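Local coordinates for protein putative amidohydrolase (Unidentified, PDB 3FEQ) that probably works as a zinc-dependent prolidase of the amidohydrolase superfamily, hydrolysing dipeptides that end in proline, at residues C[133-138]-C[163-168]; C[228-233]-C[244-249]; C[273-278]-C[336-341]; C[374-379]-C[401-406]. All blocks are in the same frame, centred on the assembly; numbering follows the deposited sequence.

How the contacts relate
The four contacts follow one another along the chain, and three of them lie near the two zinc ions. Contact 2 supplies the zinc ligand His231. In contact 1 the side chain of Ile164 lies about 6 Å from a zinc ion, and in contact 3 that of Thr273 lies about 7 Å from one. Contacts 1 and 2 have centres about 15 Å apart and do not touch. Contacts 2 and 3, with centres about 21 Å apart, meet where Tyr233 OH and Tyr277 OH lie 2.9 Å apart, a probable hydrogen bond. Contact 4 belongs to the antiparallel strands away from the metals; its centre is about 33 Å from that of contact 1, across the centre of the chain.

Contact 1 (C[133-138]-C[163-168]); sequences GKALSQ and AIARVV
Strands 135-137 and 165-167 run parallel with their short axes 4.7 Å apart and twisted by -30°, pairing Ala135 with Ala165, Leu136 with Arg166 and Ser137 with Val167. The ladder alternates as parallel strands do: Ala135 N gives its hydrogen to Ile164 O and Ser137 N to Arg166 O, while Ala135 O accepts from Arg166 N (2.8 Å) and Ser137 O from Val168 N (2.8 Å).

One face carries Leu136 and Arg166, whose side chains lie side by side and point the same way. With chi1 at 51°, Arg166 CG sits between the backbone N and the carbonyl carbon, which keeps the aliphatic part of the chain against leucine, CG to Leu136 CD2 3.7 Å. The same methyl, CD2 of Leu136, meets Val168 CG2 at 4.0 Å. A long arginine suits this place because its stem is aliphatic while its far end reaches helix 171-184, where NH1 makes salt bridges with Glu180 and Glu181.

On the other face the small Ala135 and Ala165 fit where the two strands and strand 189-192 lie side by side, their CB atoms 3.9 Å apart. Further along, Val167 CG1 packs on the backbone of Gln138, 3.6 Å from its C atom. Ser137 OG donates to Gln138 O (2.9 Å) and also bonds Gly143 N, tying the outgoing loop to the strand.

Leu136 forms backbone bonds to Lys190 and Met192, consistent with 135-137 being the end of a TIM-barrel strand; 165-167 is a short extra strand at its other edge.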
# COMPACT_ATOMS: atom_id res chain seq x y z
N GLY C 133 7.96 -10.66 -25.74
CA GLY C 133 7.14 -10.00 -24.74
C GLY C 133 7.57 -8.55 -24.71
O GLY C 133 7.38 -7.83 -25.68
N LYS C 134 8.17 -8.11 -23.61
CA LYS C 134 8.62 -6.74 -23.52
C LYS C 134 10.11 -6.66 -23.27
O LYS C 134 10.66 -7.41 -22.47
CB LYS C 134 7.88 -5.99 -22.43
CG LYS C 134 6.44 -6.29 -22.37
CD LYS C 134 5.67 -5.10 -21.82
CE LYS C 134 4.98 -4.32 -22.93
NZ LYS C 134 4.00 -5.14 -23.70
N ALA C 135 10.75 -5.73 -23.96
CA ALA C 135 12.17 -5.52 -23.77
C ALA C 135 12.42 -5.09 -22.34
O ALA C 135 11.66 -4.30 -21.78
CB ALA C 135 12.66 -4.46 -24.73
N LEU C 136 13.44 -5.66 -21.72
CA LEU C 136 13.87 -5.18 -20.42
C LEU C 136 14.75 -3.95 -20.56
O LEU C 136 15.58 -3.87 -21.45
CB LEU C 136 14.58 -6.29 -19.68
CG LEU C 136 13.74 -7.54 -19.48
CD1 LEU C 136 14.47 -8.46 -18.51
CD2 LEU C 136 12.35 -7.20 -18.96
N SER C 137 14.53 -2.95 -19.71
CA SER C 137 15.34 -1.75 -19.73
C SER C 137 15.52 -1.25 -18.31
O SER C 137 14.63 -1.44 -17.49
CB SER C 137 14.73 -0.66 -20.60
OG SER C 137 15.46 0.55 -20.47
N GLN C 138 16.69 -0.70 -18.01
CA GLN C 138 16.92 -0.03 -16.74
C GLN C 138 16.24 1.33 -16.77
O GLN C 138 15.75 1.76 -17.81
CB GLN C 138 18.42 0.14 -16.45
CG GLN C 138 19.19 0.79 -17.58
CD GLN C 138 20.31 1.66 -17.07
OE1 GLN C 138 21.43 1.20 -16.88
NE2 GLN C 138 20.01 2.93 -16.84
N ALA C 163 3.37 -0.81 -25.66
CA ALA C 163 4.67 -0.53 -25.10
C ALA C 163 5.73 -1.52 -25.59
O ALA C 163 5.55 -2.73 -25.51
CB ALA C 163 4.60 -0.54 -23.59
N ILE C 164 6.83 -1.00 -26.12
CA ILE C 164 7.97 -1.83 -26.53
C ILE C 164 8.71 -2.47 -25.34
O ILE C 164 9.06 -3.64 -25.37
CB ILE C 164 8.94 -1.00 -27.41
CG1 ILE C 164 8.26 -0.64 -28.73
CG2 ILE C 164 10.23 -1.73 -27.70
CD1 ILE C 164 7.55 -1.80 -29.40
N ALA C 165 8.90 -1.70 -24.28
CA ALA C 165 9.71 -2.14 -23.16
C ALA C 165 9.00 -2.06 -21.82
O ALA C 165 7.91 -1.53 -21.72
CB ALA C 165 11.02 -1.36 -23.12
N ARG C 166 9.65 -2.60 -20.80
CA ARG C 166 9.36 -2.30 -19.39
C ARG C 166 10.64 -1.87 -18.64
O ARG C 166 11.75 -2.30 -18.96
CB ARG C 166 8.76 -3.53 -18.71
CG ARG C 166 9.58 -4.82 -18.90
CD ARG C 166 8.88 -6.04 -18.32
NE ARG C 166 8.61 -5.88 -16.89
CZ ARG C 166 8.19 -6.86 -16.10
NH1 ARG C 166 7.99 -8.09 -16.58
NH2 ARG C 166 7.99 -6.63 -14.81
N VAL C 167 10.48 -1.02 -17.64
CA VAL C 167 11.60 -0.63 -16.82
C VAL C 167 11.70 -1.52 -15.59
O VAL C 167 10.77 -1.62 -14.79
CB VAL C 167 11.49 0.84 -16.39
CG1 VAL C 167 12.78 1.26 -15.70
CG2 VAL C 167 11.22 1.73 -17.61
N VAL C 168 12.83 -2.19 -15.46
CA VAL C 168 13.13 -2.95 -14.25
C VAL C 168 14.59 -2.80 -13.98
O VAL C 168 15.42 -2.81 -14.89
CB VAL C 168 12.86 -4.46 -14.39
CG1 VAL C 168 11.44 -4.80 -14.02
CG2 VAL C 168 13.19 -4.95 -15.78

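Contact 2 (C[228-233]-C[244-249]); sequences VMAHAY and CGVRTI. With ZN (zinc ion), chain V.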
# COMPACT_ATOMS: atom_id res chain seq x y z
N VAL C 228 19.23 -14.75 -24.55
CA VAL C 228 19.00 -13.32 -24.48
C VAL C 228 19.51 -12.66 -25.75
O VAL C 228 20.63 -12.91 -26.19
CB VAL C 228 19.79 -12.73 -23.30
CG1 VAL C 228 19.89 -11.23 -23.41
CG2 VAL C 228 19.18 -13.13 -22.01
N MET C 229 18.68 -11.82 -26.36
CA MET C 229 19.13 -10.90 -27.40
C MET C 229 19.33 -9.53 -26.76
O MET C 229 18.64 -9.19 -25.81
CB MET C 229 18.12 -10.82 -28.56
CG MET C 229 16.66 -10.55 -28.17
SD MET C 229 15.55 -10.79 -29.57
CE MET C 229 15.96 -9.30 -30.45
N ALA C 230 20.26 -8.75 -27.28
CA ALA C 230 20.72 -7.57 -26.56
C ALA C 230 21.08 -6.41 -27.48
O ALA C 230 21.84 -6.55 -28.43
CB ALA C 230 21.90 -7.92 -25.68
N HIS C 231 20.52 -5.25 -27.18
CA HIS C 231 20.68 -4.09 -28.02
C HIS C 231 21.95 -3.38 -27.57
O HIS C 231 22.11 -3.06 -26.39
CB HIS C 231 19.44 -3.20 -27.89
CG HIS C 231 19.66 -1.77 -28.29
ND1 HIS C 231 19.10 -1.23 -29.43
CD2 HIS C 231 20.31 -0.76 -27.68
CE1 HIS C 231 19.43 0.04 -29.52
NE2 HIS C 231 20.17 0.35 -28.47
N ALA C 232 22.88 -3.17 -28.50
CA ALA C 232 24.18 -2.59 -28.16
C ALA C 232 24.82 -2.00 -29.40
O ALA C 232 24.75 -2.59 -30.47
CB ALA C 232 25.12 -3.64 -27.53
N TYR C 233 25.42 -0.82 -29.25
CA TYR C 233 26.08 -0.17 -30.38
C TYR C 233 27.59 -0.33 -30.36
O TYR C 233 28.15 -0.90 -31.27
CB TYR C 233 25.68 1.29 -30.49
CG TYR C 233 24.33 1.50 -31.12
CD1 TYR C 233 24.09 1.12 -32.44
CD2 TYR C 233 23.29 2.05 -30.41
CE1 TYR C 233 22.84 1.29 -33.01
CE2 TYR C 233 22.05 2.23 -30.98
CZ TYR C 233 21.82 1.85 -32.28
OH TYR C 233 20.57 2.04 -32.82
N CYS C 244 29.01 -11.67 -20.62
CA CYS C 244 27.98 -12.06 -19.69
C CYS C 244 27.12 -13.18 -20.23
O CYS C 244 26.30 -13.74 -19.51
CB CYS C 244 27.10 -10.87 -19.38
SG CYS C 244 27.91 -9.74 -18.29
N GLY C 245 27.27 -13.44 -21.52
CA GLY C 245 26.68 -14.63 -22.13
C GLY C 245 25.45 -14.41 -22.99
O GLY C 245 24.67 -15.34 -23.20
N VAL C 246 25.26 -13.20 -23.51
CA VAL C 246 24.15 -12.96 -24.43
C VAL C 246 24.46 -13.58 -25.78
O VAL C 246 25.61 -13.61 -26.20
CB VAL C 246 23.82 -11.47 -24.58
CG1 VAL C 246 23.79 -10.80 -23.22
CG2 VAL C 246 24.80 -10.79 -25.51
N ARG C 247 23.45 -14.14 -26.43
CA ARG C 247 23.67 -14.96 -27.60
C ARG C 247 23.63 -14.15 -28.90
O ARG C 247 24.42 -14.40 -29.82
CB ARG C 247 22.65 -16.09 -27.65
CG ARG C 247 22.89 -17.11 -28.76
CD ARG C 247 22.08 -18.37 -28.53
NE ARG C 247 21.98 -19.17 -29.74
CZ ARG C 247 20.99 -19.05 -30.62
NH1 ARG C 247 20.02 -18.17 -30.41
NH2 ARG C 247 20.98 -19.80 -31.71
N THR C 248 22.71 -13.20 -29.01
CA THR C 248 22.66 -12.37 -30.19
C THR C 248 22.73 -10.90 -29.83
O THR C 248 22.26 -10.48 -28.77
CB THR C 248 21.41 -12.64 -31.06
OG1 THR C 248 20.33 -11.80 -30.65
CG2 THR C 248 20.98 -14.09 -30.97
N ILE C 249 23.35 -10.12 -30.70
CA ILE C 249 23.56 -8.70 -30.47
C ILE C 249 22.81 -7.98 -31.56
O ILE C 249 22.89 -8.37 -32.72
CB ILE C 249 25.04 -8.35 -30.60
CG1 ILE C 249 25.82 -8.94 -29.43
CG2 ILE C 249 25.23 -6.85 -30.69
CD1 ILE C 249 25.56 -8.27 -28.09
ZN ZN V . 17.13 -1.89 -30.39
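A beta-alpha-beta crossover, strand 228-234, helix 235-243 and strand 248-254, brings Val228 and Ala230 against Val246, Thr248 and Ile249, and the first of these strands carries a zinc ligand. Helix 235-243 gives way at Gly245 in a Schellman motif, whose positive phi glycine adopts easily, and the chain then enters the second strand. Arg247 N donates to Val228 O at 3.1 Å, with an angle of 151° at the hydrogen. The next rung, Ala230 N to Thr248 O at 3.0 Å, is weak.

The side chains between sheet and helix are small or branched. Val228 CG1 meets Val246 CG1 obliquely at 3.9 Å, and the other methyl of that valine, CG2, lies 4.1 Å from Ala230 CB. Ile249 CD1 borders the same alanine methyl more loosely, and Ile249 also packs on Ile238 and Ala241 of the helix.

His231 is directed away from this layer. Its CG stands anti to the backbone N (chi1 159°), and ND1 binds zinc at 2.3 Å, while NE2 is hydrogen-bonded to Gly195 O, which fixes the ring's rotation. His251, from strand 248-254, binds the same ion: paired histidines on adjacent barrel strands are characteristic of amidohydrolase metal centres.

Contact 3 (C[273-278]-C[336-341]); sequences TLVTYD and FRIRAE
Apolar packing accounts for most of this contact, and it centres on Ile338, whose two branches reach across to helix 274-282. Its CG2 meets Leu274 at both CD1 and CB, 3.9 Å from CD1, where the two side chains pass at a slant. Its other branch ends in CD1, which lies 3.9 Å from Val275 CB. CG1 of Ile338 stands anti to the carbonyl carbon (chi1 -61°) and CG2 anti to the backbone N, torsions that spread CG2 toward Leu274 and the CG1-CD1 arm toward Val275. The same CD1 lies 3.7 Å from Asp278 OD1, a van der Waals neighbour at the more open rim.

The segment axes are 10.3 Å apart at an angle of 110°, too wide for backbones to meet, so bulky side chains bridge the gap. Helix 274-282 follows strand 269-271, one of the parallel strands of the TIM-barrel fold, and its start borders the metal centre: Thr273 OG1 is hydrogen-bonded to ND1 of His251, a ligand of one zinc ion, and Thr276 OG1 to the backbone O of Asp323, a ligand of the other.

Polar links between the segments are indirect. Glu335 forms a salt bridge through OE1 with Arg339 NE, and its OE2 accepts from Val275 N at the first turn of helix 274-282. A glutamate suits that place, since one carboxylate can serve both an arginine and a backbone N-H.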
# COMPACT_ATOMS: atom_id res chain seq x y z
N THR C 273 20.65 -3.84 -38.49
CA THR C 273 19.35 -3.39 -38.98
C THR C 273 19.51 -2.13 -39.81
O THR C 273 18.80 -1.15 -39.59
CB THR C 273 18.36 -3.09 -37.84
OG1 THR C 273 18.93 -2.13 -36.94
CG2 THR C 273 18.02 -4.35 -37.07
N LEU C 274 20.41 -2.19 -40.78
CA LEU C 274 20.87 -1.01 -41.50
C LEU C 274 19.75 -0.18 -42.13
O LEU C 274 19.79 1.05 -42.09
CB LEU C 274 21.93 -1.39 -42.53
CG LEU C 274 23.14 -2.10 -41.91
CD1 LEU C 274 24.25 -2.26 -42.94
CD2 LEU C 274 23.66 -1.36 -40.69
N VAL C 275 18.74 -0.86 -42.66
CA VAL C 275 17.66 -0.18 -43.37
C VAL C 275 16.98 0.91 -42.55
O VAL C 275 16.66 1.96 -43.08
CB VAL C 275 16.64 -1.18 -43.96
CG1 VAL C 275 15.85 -1.87 -42.86
CG2 VAL C 275 15.72 -0.50 -44.95
N THR C 276 16.84 0.70 -41.24
CA THR C 276 16.08 1.62 -40.41
C THR C 276 16.73 3.00 -40.33
O THR C 276 16.04 4.01 -40.22
CB THR C 276 15.77 1.08 -38.97
OG1 THR C 276 14.88 1.98 -38.31
CG2 THR C 276 17.04 0.92 -38.13
N TYR C 277 18.05 3.02 -40.43
CA TYR C 277 18.79 4.27 -40.32
C TYR C 277 18.71 5.09 -41.60
O TYR C 277 18.71 6.32 -41.56
CB TYR C 277 20.24 4.00 -39.91
CG TYR C 277 20.35 3.12 -38.69
CD1 TYR C 277 20.05 3.60 -37.42
CD2 TYR C 277 20.74 1.79 -38.80
CE1 TYR C 277 20.14 2.79 -36.29
CE2 TYR C 277 20.84 0.97 -37.68
CZ TYR C 277 20.53 1.48 -36.44
OH TYR C 277 20.63 0.67 -35.34
N ASP C 278 18.61 4.41 -42.74
CA ASP C 278 18.36 5.08 -44.01
C ASP C 278 16.98 5.72 -43.99
O ASP C 278 16.81 6.88 -44.40
CB ASP C 278 18.47 4.09 -45.17
CG ASP C 278 19.90 3.63 -45.40
OD1 ASP C 278 20.15 2.91 -46.39
OD2 ASP C 278 20.79 4.00 -44.60
N PHE C 336 17.83 -6.40 -47.82
CA PHE C 336 18.50 -7.33 -48.73
C PHE C 336 19.51 -6.63 -49.63
O PHE C 336 20.65 -7.08 -49.75
CB PHE C 336 17.47 -8.06 -49.59
CG PHE C 336 16.85 -9.24 -48.92
CD1 PHE C 336 17.62 -10.33 -48.52
CD2 PHE C 336 15.48 -9.29 -48.71
CE1 PHE C 336 17.03 -11.43 -47.89
CE2 PHE C 336 14.89 -10.39 -48.09
CZ PHE C 336 15.66 -11.46 -47.70
N ARG C 337 19.10 -5.54 -50.28
CA ARG C 337 20.00 -4.85 -51.20
C ARG C 337 21.21 -4.24 -50.49
O ARG C 337 22.34 -4.39 -50.94
CB ARG C 337 19.27 -3.81 -52.04
CG ARG C 337 19.91 -3.57 -53.42
CD ARG C 337 18.89 -3.60 -54.55
NE ARG C 337 18.48 -2.24 -54.90
CZ ARG C 337 17.51 -1.56 -54.30
NH1 ARG C 337 16.79 -2.11 -53.32
NH2 ARG C 337 17.24 -0.32 -54.70
N ILE C 338 20.96 -3.60 -49.35
CA ILE C 338 22.02 -3.02 -48.54
C ILE C 338 23.07 -4.06 -48.18
O ILE C 338 24.28 -3.82 -48.29
CB ILE C 338 21.45 -2.39 -47.26
CG1 ILE C 338 20.47 -1.28 -47.65
CG2 ILE C 338 22.54 -1.81 -46.40
CD1 ILE C 338 19.62 -0.80 -46.51
N ARG C 339 22.61 -5.24 -47.80
CA ARG C 339 23.52 -6.29 -47.40
C ARG C 339 24.21 -6.95 -48.59
O ARG C 339 25.37 -7.35 -48.50
CB ARG C 339 22.80 -7.32 -46.56
CG ARG C 339 22.35 -6.76 -45.26
CD ARG C 339 22.18 -7.85 -44.28
NE ARG C 339 21.56 -7.38 -43.07
CZ ARG C 339 21.68 -7.98 -41.90
NH1 ARG C 339 22.44 -9.06 -41.79
NH2 ARG C 339 21.05 -7.50 -40.85
N ALA C 340 23.49 -7.04 -49.71
CA ALA C 340 24.05 -7.61 -50.92
C ALA C 340 25.17 -6.73 -51.46
O ALA C 340 26.15 -7.23 -51.99
CB ALA C 340 22.97 -7.77 -51.96
N GLU C 341 25.05 -5.43 -51.27
CA GLU C 341 26.00 -4.50 -51.84
C GLU C 341 27.35 -4.57 -51.15
O GLU C 341 28.33 -4.04 -51.65
CB GLU C 341 25.48 -3.07 -51.77
CG GLU C 341 24.47 -2.71 -52.84
CD GLU C 341 23.78 -1.39 -52.56
OE1 GLU C 341 24.31 -0.59 -51.76
OE2 GLU C 341 22.71 -1.14 -53.15

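Contact 4 (C[374-379]-C[401-406]); sequences IADLVV and VLQRGT
Leu377 and Leu402 form the hydrogen-bonded pair of an antiparallel ladder, and the buried, tightly bonded part of the contact begins with them. Leu402 N donates to Leu377 O at 2.7 Å and Leu377 N to Leu402 O at 2.9 Å, while their CB atoms lie 4.1 Å apart on one side of the sheet. The pair Val378 and Val401 shares the opposite side without such bonds, CG2 to CG2 at 4.5 Å.

Where the ladder runs out, a side chain takes over. With CG anti to its carbonyl carbon (chi1 -81°), buried Asp376 reaches across so that OD1 receives Arg404 N at 2.8 Å and 179°, almost dead straight. Its other oxygen, OD2, makes a salt bridge with Arg128, so the carboxylate is gripped from both oxygens, which would favour its charged form. Ala375, the centre of an inverse gamma turn, turns its O to Gly405 N at 3.3 Å.

The margin, by contrast, is partly exposed. There Ile374 and Arg404 touch through one carbon pair, CG2 to CG at 3.7 Å, and the arginine continues outward to a salt bridge with Glu32. Glycine at 405 readily takes the positive phi of the tight turn, beyond which Thr406 is exposed.

The mixed sheet is consistent with the small beta domain accompanying the barrel in amidohydrolases. In it strand 377-380 is flanked by strands 56-66 and 398-403, the latter turning back into strand 406-410, and Asp376 and Val401 pack on Thr103 of strand 102-107.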
# COMPACT_ATOMS: atom_id res chain seq x y z
N ILE C 374 9.71 -27.60 -42.30
CA ILE C 374 8.38 -27.00 -42.33
C ILE C 374 8.14 -26.23 -43.63
O ILE C 374 9.05 -25.57 -44.14
CB ILE C 374 8.18 -26.05 -41.14
CG1 ILE C 374 8.43 -26.79 -39.83
CG2 ILE C 374 6.81 -25.43 -41.17
CD1 ILE C 374 8.49 -25.88 -38.64
N ALA C 375 6.92 -26.31 -44.14
CA ALA C 375 6.64 -25.88 -45.49
C ALA C 375 6.38 -24.38 -45.58
O ALA C 375 5.28 -23.94 -45.95
CB ALA C 375 5.49 -26.66 -46.05
N ASP C 376 7.41 -23.61 -45.24
CA ASP C 376 7.37 -22.16 -45.36
C ASP C 376 8.16 -21.77 -46.60
O ASP C 376 9.38 -21.74 -46.58
CB ASP C 376 7.98 -21.51 -44.12
CG ASP C 376 7.00 -21.43 -42.94
OD1 ASP C 376 5.93 -22.07 -43.00
OD2 ASP C 376 7.31 -20.74 -41.94
N LEU C 377 7.44 -21.53 -47.69
CA LEU C 377 8.06 -21.33 -48.99
C LEU C 377 7.67 -20.00 -49.60
O LEU C 377 6.56 -19.51 -49.40
CB LEU C 377 7.67 -22.44 -49.97
CG LEU C 377 8.37 -23.80 -49.91
CD1 LEU C 377 9.74 -23.72 -49.25
CD2 LEU C 377 7.47 -24.81 -49.21
N VAL C 378 8.59 -19.46 -50.39
CA VAL C 378 8.32 -18.30 -51.21
C VAL C 378 8.56 -18.71 -52.64
O VAL C 378 9.50 -19.45 -52.93
CB VAL C 378 9.25 -17.14 -50.83
CG1 VAL C 378 9.21 -16.07 -51.88
CG2 VAL C 378 8.83 -16.57 -49.51
N VAL C 379 7.67 -18.29 -53.53
CA VAL C 379 7.88 -18.47 -54.95
C VAL C 379 8.16 -17.15 -55.66
O VAL C 379 7.38 -16.21 -55.60
CB VAL C 379 6.73 -19.25 -55.60
CG1 VAL C 379 6.80 -19.15 -57.11
CG2 VAL C 379 6.78 -20.69 -55.16
N VAL C 401 3.27 -17.27 -51.60
CA VAL C 401 3.80 -17.53 -50.27
C VAL C 401 3.07 -18.70 -49.61
O VAL C 401 1.85 -18.70 -49.51
CB VAL C 401 3.76 -16.29 -49.36
CG1 VAL C 401 4.25 -16.63 -47.98
CG2 VAL C 401 4.59 -15.17 -49.94
N LEU C 402 3.83 -19.71 -49.21
CA LEU C 402 3.26 -20.83 -48.50
C LEU C 402 3.69 -20.80 -47.05
O LEU C 402 4.85 -20.55 -46.74
CB LEU C 402 3.70 -22.14 -49.13
CG LEU C 402 2.72 -22.79 -50.10
CD1 LEU C 402 2.69 -22.02 -51.39
CD2 LEU C 402 3.14 -24.22 -50.34
N GLN C 403 2.75 -21.09 -46.16
CA GLN C 403 3.05 -21.09 -44.74
C GLN C 403 2.52 -22.37 -44.09
O GLN C 403 1.36 -22.71 -44.27
CB GLN C 403 2.44 -19.85 -44.10
CG GLN C 403 3.12 -19.36 -42.84
CD GLN C 403 2.69 -17.96 -42.44
OE1 GLN C 403 3.47 -17.22 -41.87
NE2 GLN C 403 1.45 -17.60 -42.75
N ARG C 404 3.39 -23.10 -43.40
CA ARG C 404 3.04 -24.40 -42.83
C ARG C 404 2.11 -25.22 -43.73
O ARG C 404 0.98 -25.57 -43.34
CB ARG C 404 2.44 -24.24 -41.42
CG ARG C 404 3.48 -24.07 -40.31
CD ARG C 404 2.87 -24.25 -38.93
NE ARG C 404 1.92 -23.20 -38.61
CZ ARG C 404 0.66 -23.41 -38.25
NH1 ARG C 404 0.19 -24.64 -38.15
NH2 ARG C 404 -0.13 -22.39 -37.97
N GLY C 405 2.57 -25.50 -44.94
CA GLY C 405 1.80 -26.31 -45.86
C GLY C 405 0.87 -25.51 -46.73
O GLY C 405 0.84 -25.69 -47.94
N THR C 406 0.09 -24.61 -46.14
CA THR C 406 -0.98 -23.96 -46.89
C THR C 406 -0.56 -22.67 -47.62
O THR C 406 0.39 -22.00 -47.23
CB THR C 406 -2.24 -23.75 -46.02
OG1 THR C 406 -2.56 -22.36 -46.01
CG2 THR C 406 -2.02 -24.23 -44.59